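Local coordinates for cell surface protein (Faecalibacterium prausnitzii A2-165, PDB 4GT6) that is of unknown function but, as an extracellular protein with BspA-type leucine-rich repeats, probably binds other proteins at the bacterial surface, at residues Ala254-His259 with Asp274-Ile279. Numbering follows the deposited sequence. Where two conformers were deposited one is given.
Sequences ARIETH and DSVVSI. With EDO (1,2-ethanediol), chain I; EDO (1,2-ethanediol), chain B; EDO (1,2-ethanediol), chain L.
With CG of R255 trans to the backbone N (chi1 168°) and the chain extended to NE, R255 runs past S278, CD lying 3.4 Å from S278 OG, and brings its guanidinium edge to the hydroxyl, which S278 turns between its own N and carbonyl carbon (chi1 66°). R255 NH1 donates to S278 OG at 2.9 Å, in the guanidinium plane. From another part of that edge R255 grips E257 side-on in a salt bridge of two hydrogen bonds: NE reaches OE1 at 2.7 Å, from above the carboxylate plane, and NH2 reaches OE2 at 2.8 Å on the syn side, though tilted out of that plane. T258 N also donates to E257 OE2, from the same face as R255 NH2. An ethanediol, probably from the crystallisation liquor, bonds to R255 NH1 and NH2.

I256 and I279 pair in parallel sense, I256 N donating to S278 O at 3.1 Å, and V277 N donates to A254 O at 2.8 Å, nearly straight (174°). On the sheet face opposite R255 and S278, the two isoleucines lie side by side, I256 CD1 4.2 Å from both I279 CG1 and V276 CG1. This is the stacking of successive leucine-rich repeat coils, with strand 233-237 flanking 253-256 on its other side. An alanine in place of R255 would probably leave the E257 carboxylate without its charged mate and S278 OG without this donor. The strand pair thus carries buried isoleucines on one face and the R255-S278-E257 polar cluster on the other, where in-plane bonds fix the guanidinium's rotation and the carboxylate's charge is likely balanced.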
ATOM      1  N   ALA A 254     -18.389  13.013  -4.060  1.00 13.73           N
ATOM      2  CA  ALA A 254     -18.068  13.525  -5.400  1.00 14.77           C
ATOM      3  C   ALA A 254     -17.206  12.567  -6.205  1.00 17.89           C
ATOM      4  O   ALA A 254     -17.121  12.687  -7.431  1.00 18.11           O
ATOM      5  CB  ALA A 254     -17.346  14.854  -5.270  1.00 16.73           C
ATOM      6  N   ARG A 255     -16.553  11.626  -5.524  1.00 14.02           N
ATOM      7  CA  ARG A 255     -15.608  10.725  -6.183  1.00 13.24           C
ATOM      8  C   ARG A 255     -15.532   9.388  -5.474  1.00 16.26           C
ATOM      9  O   ARG A 255     -15.574   9.333  -4.245  1.00 16.91           O
ATOM     10  CB  ARG A 255     -14.205  11.404  -6.171  1.00 16.26           C
ATOM     11  CG  ARG A 255     -13.024  10.465  -6.570  1.00 22.65           C
ATOM     12  CD  ARG A 255     -11.844  11.199  -7.163  1.00 28.65           C
ATOM     13  NE  ARG A 255     -10.734  10.289  -7.488  1.00 24.16           N
ATOM     14  CZ  ARG A 255     -10.468   9.801  -8.699  1.00 35.98           C
ATOM     15  NH1 ARG A 255     -11.253  10.091  -9.729  1.00 27.10           N
ATOM     16  NH2 ARG A 255      -9.416   9.012  -8.887  1.00 20.83           N
ATOM     17  N   ILE A 256     -15.395   8.314  -6.259  1.00 13.66           N
ATOM     18  CA  ILE A 256     -15.081   6.980  -5.755  1.00 13.55           C
ATOM     19  C   ILE A 256     -13.601   6.846  -6.078  1.00 16.63           C
ATOM     20  O   ILE A 256     -13.246   6.798  -7.263  1.00 15.44           O
ATOM     21  CB  ILE A 256     -15.941   5.831  -6.355  1.00 16.26           C
ATOM     22  CG1 ILE A 256     -17.440   6.052  -6.114  1.00 16.85           C
ATOM     23  CG2 ILE A 256     -15.481   4.483  -5.760  1.00 14.91           C
ATOM     24  CD1 ILE A 256     -18.333   5.266  -7.123  1.00 21.94           C
ATOM     25  N   GLU A 257     -12.735   6.855  -5.051  1.00 13.37           N
ATOM     26  CA  GLU A 257     -11.298   6.849  -5.268  1.00 13.83           C
ATOM     27  C   GLU A 257     -10.813   5.457  -5.782  1.00 16.03           C
ATOM     28  O   GLU A 257     -11.554   4.466  -5.741  1.00 15.02           O
ATOM     29  CB  GLU A 257     -10.557   7.325  -3.998  1.00 16.11           C
ATOM     30  CG  GLU A 257      -9.104   7.751  -4.196  1.00 25.13           C
ATOM     31  CD  GLU A 257      -8.851   8.628  -5.409  1.00 36.99           C
ATOM     32  OE1 GLU A 257      -9.178   9.834  -5.337  1.00 24.29           O
ATOM     33  OE2 GLU A 257      -8.434   8.089  -6.462  1.00 22.53           O
ATOM     34  N   THR A 258      -9.608   5.426  -6.348  0.67 14.15           N
ATOM     35  CA  THR A 258      -9.019   4.219  -6.926  0.67 13.94           C
ATOM     36  C   THR A 258      -9.050   3.069  -5.910  0.67 16.37           C
ATOM     37  O   THR A 258      -8.756   3.271  -4.729  0.67 14.66           O
ATOM     38  CB  THR A 258      -7.601   4.503  -7.474  0.67 18.24           C
ATOM     39  OG1 THR A 258      -7.075   3.316  -8.081  0.67 14.85           O
ATOM     40  CG2 THR A 258      -6.629   5.001  -6.413  0.67 16.75           C
ATOM     41  N   HIS A 259      -9.469   1.873  -6.372  1.00 14.03           N
ATOM     42  CA  HIS A 259      -9.559   0.629  -5.582  1.00 14.34           C
ATOM     43  C   HIS A 259     -10.401   0.776  -4.288  1.00 16.12           C
ATOM     44  O   HIS A 259     -10.217  -0.014  -3.357  1.00 15.87           O
ATOM     45  CB  HIS A 259      -8.119   0.120  -5.270  1.00 15.86           C
ATOM     46  CG  HIS A 259      -7.333  -0.153  -6.521  1.00 19.87           C
ATOM     47  ND1 HIS A 259      -6.276   0.657  -6.911  1.00 22.20           N
ATOM     48  CD2 HIS A 259      -7.513  -1.111  -7.460  1.00 22.67           C
ATOM     49  CE1 HIS A 259      -5.847   0.163  -8.067  1.00 22.35           C
ATOM     50  NE2 HIS A 259      -6.546  -0.916  -8.424  1.00 22.54           N
ATOM     51  N   ASP A 274     -25.926  11.055  -7.999  1.00 18.34           N
ATOM     52  CA  ASP A 274     -25.504  11.878  -9.135  1.00 18.87           C
ATOM     53  C   ASP A 274     -24.423  12.901  -8.737  1.00 22.16           C
ATOM     54  O   ASP A 274     -23.797  13.490  -9.622  1.00 21.36           O
ATOM     55  CB  ASP A 274     -26.698  12.562  -9.806  1.00 20.94           C
ATOM     56  CG  ASP A 274     -27.661  11.584 -10.473  1.00 25.46           C
ATOM     57  OD1 ASP A 274     -27.216  10.476 -10.867  1.00 22.18           O
ATOM     58  OD2 ASP A 274     -28.848  11.931 -10.614  1.00 30.59           O
ATOM     59  N   SER A 275     -24.136  13.044  -7.417  1.00 18.03           N
ATOM     60  CA  SER A 275     -23.036  13.913  -6.965  1.00 17.03           C
ATOM     61  C   SER A 275     -21.679  13.294  -7.348  1.00 17.73           C
ATOM     62  O   SER A 275     -20.689  14.019  -7.411  1.00 17.94           O
ATOM     63  CB  SER A 275     -23.114  14.184  -5.458  1.00 18.54           C
ATOM     64  OG  SER A 275     -23.074  13.006  -4.666  1.00 17.08           O
ATOM     65  N   VAL A 276     -21.622  11.967  -7.630  1.00 15.21           N
ATOM     66  CA  VAL A 276     -20.360  11.312  -8.037  1.00 15.07           C
ATOM     67  C   VAL A 276     -20.024  11.758  -9.466  1.00 18.50           C
ATOM     68  O   VAL A 276     -20.817  11.524 -10.395  1.00 18.91           O
ATOM     69  CB  VAL A 276     -20.392   9.763  -7.916  1.00 18.13           C
ATOM     70  CG1 VAL A 276     -19.145   9.123  -8.565  1.00 17.54           C
ATOM     71  CG2 VAL A 276     -20.495   9.331  -6.452  1.00 18.20           C
ATOM     72  N   VAL A 277     -18.876  12.411  -9.627  1.00 14.22           N
ATOM     73  CA  VAL A 277     -18.465  12.912 -10.951  1.00 15.65           C
ATOM     74  C   VAL A 277     -17.291  12.108 -11.522  1.00 19.82           C
ATOM     75  O   VAL A 277     -16.979  12.256 -12.705  1.00 18.92           O
ATOM     76  CB  VAL A 277     -18.175  14.432 -10.981  1.00 20.74           C
ATOM     77  CG1 VAL A 277     -19.417  15.233 -10.594  1.00 20.44           C
ATOM     78  CG2 VAL A 277     -16.970  14.813 -10.118  1.00 20.67           C
ATOM     79  N   SER A 278     -16.603  11.306 -10.694  1.00 16.45           N
ATOM     80  CA  SER A 278     -15.480  10.498 -11.196  1.00 15.87           C
ATOM     81  C   SER A 278     -15.273   9.244 -10.358  1.00 19.61           C
ATOM     82  O   SER A 278     -15.614   9.206  -9.183  1.00 16.81           O
ATOM     83  CB  SER A 278     -14.179  11.302 -11.254  1.00 18.38           C
ATOM     84  OG  SER A 278     -13.724  11.676  -9.966  1.00 22.59           O
ATOM     85  N   ILE A 279     -14.716   8.224 -10.998  1.00 17.88           N
ATOM     86  CA  ILE A 279     -14.382   6.914 -10.418  1.00 17.80           C
ATOM     87  C   ILE A 279     -12.917   6.646 -10.701  1.00 20.45           C
ATOM     88  O   ILE A 279     -12.484   6.821 -11.845  1.00 19.64           O
ATOM     89  CB  ILE A 279     -15.269   5.796 -11.022  1.00 20.60           C
ATOM     90  CG1 ILE A 279     -16.774   6.110 -10.886  1.00 20.80           C
ATOM     91  CG2 ILE A 279     -14.953   4.450 -10.379  1.00 19.95           C
ATOM     92  CD1 ILE A 279     -17.671   5.177 -11.739  1.00 29.15           C
TER
HETATM   93  C1  EDO I 907     -28.566   7.296 -10.022  1.00 62.68           C
HETATM   94  O1  EDO I 907     -27.885   8.324  -9.318  1.00 59.39           O
HETATM   95  C2  EDO I 907     -29.438   7.904 -11.158  1.00 64.31           C
HETATM   96  O2  EDO I 907     -28.610   8.513 -12.141  1.00 64.13           O
HETATM   97  C1  EDO B 900      -7.818   7.581 -12.123  1.00 43.55           C
HETATM   98  O1  EDO B 900      -7.799   6.956 -10.834  1.00 38.10           O
HETATM   99  C2  EDO B 900      -9.265   7.904 -12.575  1.00 47.21           C
HETATM  100  O2  EDO B 900      -9.663   9.187 -12.119  1.00 48.98           O
HETATM  101  C1  EDO L 910      -3.468   4.040  -9.400  1.00 35.06           C
HETATM  102  O1  EDO L 910      -4.525   3.358  -8.744  1.00 22.05           O
HETATM  103  C2  EDO L 910      -3.842   5.479  -9.796  1.00 38.65           C
HETATM  104  O2  EDO L 910      -3.824   6.295  -8.650  1.00 42.20           O